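Local structure of extracellular solute-binding protein family 5 (4ONY) at residues A[138-143]-A[153-158]; A[568-571]-A[575-578]. The protein probably captures peptides or related solutes in the periplasm of Brucella melitensis and hands them to an ABC transporter for import. All blocks are in the same frame, centred on the assembly; numbering follows the deposited sequence.

Contacts 1 and 2 differ in burial and chemistry: the first is apolar packing, the second a meeting of polar side chains. Contact 1 is largely buried: it joins helix 133-146 to the turn that leads into strand 158-165, with an aromatic ring, a thioether and aliphatic carbons meeting and no hydrogen bond between the segments. Contact 2 is a surface contact, its touching residues all partly exposed; there strand 566-571 faces the chain just after the short strand 574-575, and R570 and H576 converge on D300. They have no secondary-structure element in common; their centres are about 40 Å apart, and contact 1 closes along the chain before contact 2 opens.

Contact 1 of 2, residues A[138-143]-A[153-158]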
loop_
_atom_site.group_PDB
_atom_site.type_symbol
_atom_site.label_atom_id
_atom_site.label_comp_id
_atom_site.label_asym_id
_atom_site.label_seq_id
_atom_site.Cartn_x
_atom_site.Cartn_y
_atom_site.Cartn_z
ATOM N N PHE A 138 14.989 -20.773 16.292
ATOM C CA PHE A 138 15.993 -20.773 15.253
ATOM C C PHE A 138 15.769 -19.605 14.296
ATOM O O PHE A 138 16.724 -18.916 13.897
ATOM C CB PHE A 138 15.932 -22.100 14.504
ATOM C CG PHE A 138 16.596 -22.082 13.167
ATOM C CD1 PHE A 138 17.959 -22.218 13.059
ATOM C CD2 PHE A 138 15.844 -22.004 12.024
ATOM C CE1 PHE A 138 18.567 -22.232 11.805
ATOM C CE2 PHE A 138 16.446 -21.997 10.767
ATOM C CZ PHE A 138 17.795 -22.089 10.664
ATOM N N THR A 139 14.513 -19.396 13.932
ATOM C CA THR A 139 14.130 -18.346 12.973
ATOM C C THR A 139 14.603 -16.974 13.413
ATOM O O THR A 139 15.197 -16.243 12.619
ATOM C CB THR A 139 12.592 -18.309 12.729
ATOM O OG1 THR A 139 12.144 -19.541 12.142
ATOM C CG2 THR A 139 12.230 -17.181 11.794
ATOM N N TYR A 140 14.347 -16.615 14.675
ATOM C CA TYR A 140 14.749 -15.271 15.182
ATOM C C TYR A 140 16.276 -15.168 15.309
ATOM O O TYR A 140 16.869 -14.091 15.062
ATOM C CB TYR A 140 14.003 -14.883 16.474
ATOM C CG TYR A 140 12.588 -14.520 16.118
ATOM C CD1 TYR A 140 11.649 -15.496 15.874
ATOM C CD2 TYR A 140 12.217 -13.191 15.920
ATOM C CE1 TYR A 140 10.363 -15.173 15.449
ATOM C CE2 TYR A 140 10.942 -12.851 15.503
ATOM C CZ TYR A 140 10.001 -13.839 15.267
ATOM O OH TYR A 140 8.715 -13.502 14.819
ATOM N N ASP A 141 16.902 -16.272 15.690
ATOM C CA ASP A 141 18.378 -16.348 15.724
ATOM C C ASP A 141 18.981 -16.063 14.301
ATOM O O ASP A 141 19.686 -15.046 14.093
ATOM C CB ASP A 141 18.792 -17.732 16.261
ATOM C CG ASP A 141 20.304 -17.930 16.298
ATOM O OD1 ASP A 141 21.053 -16.959 16.219
ATOM O OD2 ASP A 141 20.731 -19.081 16.368
ATOM N N ILE A 142 18.630 -16.895 13.320
ATOM C CA ILE A 142 19.268 -16.783 12.029
ATOM C C ILE A 142 18.911 -15.508 11.257
ATOM O O ILE A 142 19.757 -14.969 10.575
ATOM C CB ILE A 142 19.058 -18.037 11.152
ATOM C CG1 ILE A 142 20.043 -18.027 9.981
ATOM C CG2 ILE A 142 17.644 -18.137 10.619
ATOM C CD1 ILE A 142 19.991 -19.290 9.143
ATOM N N LEU A 143 17.674 -15.020 11.364
ATOM C CA LEU A 143 17.279 -13.806 10.670
ATOM C C LEU A 143 17.904 -12.555 11.273
ATOM O O LEU A 143 18.215 -11.627 10.544
ATOM C CB LEU A 143 15.771 -13.652 10.630
ATOM C CG LEU A 143 15.047 -14.637 9.737
ATOM C CD1 LEU A 143 13.569 -14.364 9.820
ATOM C CD2 LEU A 143 15.505 -14.443 8.282
ATOM N N SER A 153 15.734 -6.793 12.248
ATOM C CA SER A 153 15.597 -5.737 13.244
ATOM C C SER A 153 14.656 -6.095 14.404
ATOM O O SER A 153 14.553 -5.346 15.330
ATOM C CB SER A 153 15.141 -4.437 12.560
ATOM O OG SER A 153 13.775 -4.539 12.181
ATOM N N ARG A 154 13.997 -7.256 14.379
ATOM C CA ARG A 154 12.947 -7.549 15.378
ATOM C C ARG A 154 13.519 -7.720 16.793
ATOM O O ARG A 154 12.937 -7.203 17.768
ATOM C CB ARG A 154 12.179 -8.811 15.011
ATOM C CG ARG A 154 10.989 -8.626 14.073
ATOM C CD ARG A 154 11.249 -7.714 12.922
ATOM N NE ARG A 154 10.378 -7.965 11.767
ATOM C CZ ARG A 154 9.685 -7.021 11.150
ATOM N NH1 ARG A 154 9.734 -5.762 11.555
ATOM N NH2 ARG A 154 8.953 -7.340 10.103
ATOM N N MET A 155 14.661 -8.415 16.900
ATOM C CA MET A 155 15.225 -8.738 18.188
ATOM C C MET A 155 15.721 -7.524 18.985
ATOM O O MET A 155 15.752 -7.591 20.189
ATOM C CB MET A 155 16.332 -9.797 18.076
ATOM C CG MET A 155 15.800 -11.190 17.808
ATOM S SD MET A 155 14.691 -11.870 19.051
ATOM C CE MET A 155 15.866 -12.098 20.402
ATOM N N SER A 156 16.045 -6.407 18.333
ATOM C CA SER A 156 16.390 -5.162 19.058
ATOM C C SER A 156 15.251 -4.667 19.947
ATOM O O SER A 156 15.475 -3.874 20.888
ATOM C CB SER A 156 16.749 -4.069 18.067
ATOM O OG SER A 156 15.590 -3.652 17.327
ATOM N N ARG A 157 14.032 -5.138 19.663
ATOM C CA ARG A 157 12.849 -4.878 20.505
ATOM C C ARG A 157 12.474 -5.977 21.488
ATOM O O ARG A 157 11.496 -5.833 22.249
ATOM C CB ARG A 157 11.628 -4.645 19.597
ATOM C CG ARG A 157 11.139 -3.224 19.537
ATOM C CD ARG A 157 12.187 -2.272 19.019
ATOM N NE ARG A 157 12.701 -2.710 17.747
ATOM C CZ ARG A 157 12.076 -2.552 16.590
ATOM N NH1 ARG A 157 10.892 -1.961 16.543
ATOM N NH2 ARG A 157 12.657 -2.971 15.466
ATOM N N VAL A 158 13.200 -7.081 21.475
ATOM C CA VAL A 158 12.804 -8.250 22.245
ATOM C C VAL A 158 13.747 -8.451 23.413
ATOM O O VAL A 158 14.944 -8.596 23.216
ATOM C CB VAL A 158 12.794 -9.530 21.362
ATOM C CG1 VAL A 158 12.491 -10.763 22.194
ATOM C CG2 VAL A 158 11.783 -9.388 20.228
#
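Helix 133-146 runs past the 3-10 turn at 155-157, the two backbones coming closest at Y140 and M155, whose CA atoms are 7.2 Å apart. Both of these side chains start out toward the opposite segment. M155 CG lies beside the backbone N and opposite the carbonyl carbon (chi1 -74°), and a bend at chi2 (-60°) brings SD to 4.0 Å from Y140 CB. The same sulfur is 5.3 Å from the centroid of the Y140 ring, a Met-aromatic contact made obliquely. R154 meets the ring differently: its CB sits at the edge, near the ring plane, 4.3 Å from Y140 CE2. Its guanidinium then leads away from the helix, and NH2 bonds to S188 O. The ring of Y140 is further enclosed by I185 of helix 181-187 and by F171, which it meets edge-to-face. Within the turn, S153 O accepts from both S156 OG (2.8 Å) and R157 NH2 (3.0 Å), while R157 NE reaches S156 OG in the guanidinium plane. Polar bonding thus shapes the turn from within, but no hydrogen bond joins it to the helix: that union rests on the oblique Met-aromatic contact and on carbon packing against the buried Y140 ring.

Contact 2 of 2, residues A[568-571]-A[575-578]; sequences VARW and EHPQ
Antiparallel pairing sets the scene here: strand 566-571 is the middle strand of a three-stranded antiparallel sheet, between 274-277 and 297-302, and the chain turns back beyond it through the short strand 574-575. Across this return R570 meets H576, and the two converge on D300 of the neighbouring strand 297-302, whose OD2 forms a salt bridge with R570 NE and is also hydrogen-bonded to H576 NE2, so that one carboxylate oxygen is shared by the two side chains. Between themselves they make no hydrogen bond. R570 NE lies 3.8 Å from H576 CD2, and R570 NH2 is 4.0 Å from H576 NE2. The guanidinium and imidazole planes are 89° apart, which excludes a parallel stack. R570 runs extended from CG to NE (chi2 -178°), carrying its guanidinium across to the returning chain, where NH1 bonds to I574 O and comes within 4.4 Å of E575 CA. F302 meets the H576 ring edge-to-face, and a second polar bond would help to fix its rotation: H576 ND1 donates to P577 O at 2.7 Å, nearly straight at 170°, from above the carbonyl plane, with the acceptor lying in the plane of the imidazole.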
loop_
_atom_site.group_PDB
_atom_site.type_symbol
_atom_site.label_atom_id
_atom_site.label_comp_id
_atom_site.label_asym_id
_atom_site.label_seq_id
_atom_site.Cartn_x
_atom_site.Cartn_y
_atom_site.Cartn_z
ATOM N N VAL A 568 -9.640 -6.391 -13.412
ATOM C CA VAL A 568 -9.001 -7.673 -13.745
ATOM C C VAL A 568 -9.759 -8.338 -14.888
ATOM O O VAL A 568 -10.963 -8.603 -14.786
ATOM C CB VAL A 568 -8.967 -8.665 -12.551
ATOM C CG1 VAL A 568 -8.206 -9.914 -12.945
ATOM C CG2 VAL A 568 -8.326 -8.035 -11.311
ATOM N N ALA A 569 -9.075 -8.561 -16.009
ATOM C CA ALA A 569 -9.665 -9.286 -17.121
ATOM C C ALA A 569 -9.301 -10.738 -16.907
ATOM O O ALA A 569 -8.214 -11.025 -16.401
ATOM C CB ALA A 569 -9.139 -8.793 -18.460
ATOM N N ARG A 570 -10.220 -11.640 -17.191
ATOM C CA ARG A 570 -9.976 -13.052 -16.948
ATOM C C ARG A 570 -10.638 -13.929 -18.006
ATOM O O ARG A 570 -11.761 -13.636 -18.461
ATOM C CB ARG A 570 -10.458 -13.457 -15.554
ATOM C CG ARG A 570 -11.966 -13.484 -15.366
ATOM C CD ARG A 570 -12.417 -13.861 -13.935
ATOM N NE ARG A 570 -13.746 -13.320 -13.728
ATOM C CZ ARG A 570 -14.883 -13.909 -14.099
ATOM N NH1 ARG A 570 -14.936 -15.141 -14.607
ATOM N NH2 ARG A 570 -16.013 -13.262 -13.899
ATOM N N TRP A 571 -9.946 -14.996 -18.393
ATOM C CA TRP A 571 -10.607 -16.094 -19.119
ATOM C C TRP A 571 -11.694 -16.706 -18.207
ATOM O O TRP A 571 -11.528 -16.819 -16.999
ATOM C CB TRP A 571 -9.598 -17.125 -19.638
ATOM C CG TRP A 571 -8.741 -16.528 -20.746
ATOM C CD1 TRP A 571 -7.564 -15.851 -20.591
ATOM C CD2 TRP A 571 -8.998 -16.563 -22.146
ATOM N NE1 TRP A 571 -7.095 -15.417 -21.804
ATOM C CE2 TRP A 571 -7.940 -15.852 -22.784
ATOM C CE3 TRP A 571 -10.035 -17.089 -22.925
ATOM C CZ2 TRP A 571 -7.880 -15.662 -24.160
ATOM C CZ3 TRP A 571 -9.986 -16.907 -24.289
ATOM C CH2 TRP A 571 -8.908 -16.189 -24.916
ATOM N N GLU A 575 -12.843 -18.412 -11.919
ATOM C CA GLU A 575 -13.949 -17.793 -11.188
ATOM C C GLU A 575 -13.531 -17.283 -9.813
ATOM O O GLU A 575 -12.430 -17.595 -9.326
ATOM C CB GLU A 575 -15.093 -18.789 -11.085
ATOM C CG GLU A 575 -15.630 -19.136 -12.473
ATOM C CD GLU A 575 -16.850 -20.038 -12.427
ATOM O OE1 GLU A 575 -17.138 -20.597 -11.350
ATOM O OE2 GLU A 575 -17.536 -20.176 -13.453
ATOM N N HIS A 576 -14.395 -16.503 -9.204
ATOM C CA HIS A 576 -14.130 -15.924 -7.883
ATOM C C HIS A 576 -15.418 -15.801 -7.089
ATOM O O HIS A 576 -16.513 -15.843 -7.672
ATOM C CB HIS A 576 -13.445 -14.561 -8.008
ATOM C CG HIS A 576 -14.250 -13.556 -8.757
ATOM N ND1 HIS A 576 -15.392 -12.967 -8.242
ATOM C CD2 HIS A 576 -14.083 -13.036 -9.996
ATOM C CE1 HIS A 576 -15.896 -12.137 -9.131
ATOM N NE2 HIS A 576 -15.113 -12.148 -10.194
ATOM N N PRO A 577 -15.299 -15.656 -5.764
ATOM C CA PRO A 577 -16.518 -15.463 -4.985
ATOM C C PRO A 577 -17.266 -14.206 -5.384
ATOM O O PRO A 577 -16.651 -13.238 -5.821
ATOM C CB PRO A 577 -16.018 -15.336 -3.545
ATOM C CG PRO A 577 -14.656 -15.895 -3.529
ATOM C CD PRO A 577 -14.106 -15.688 -4.911
ATOM N N GLN A 578 -18.589 -14.244 -5.212
ATOM C CA GLN A 578 -19.468 -13.083 -5.387
ATOM C C GLN A 578 -19.021 -11.922 -4.499
ATOM O O GLN A 578 -18.849 -10.788 -4.954
ATOM C CB GLN A 578 -20.931 -13.513 -5.009
#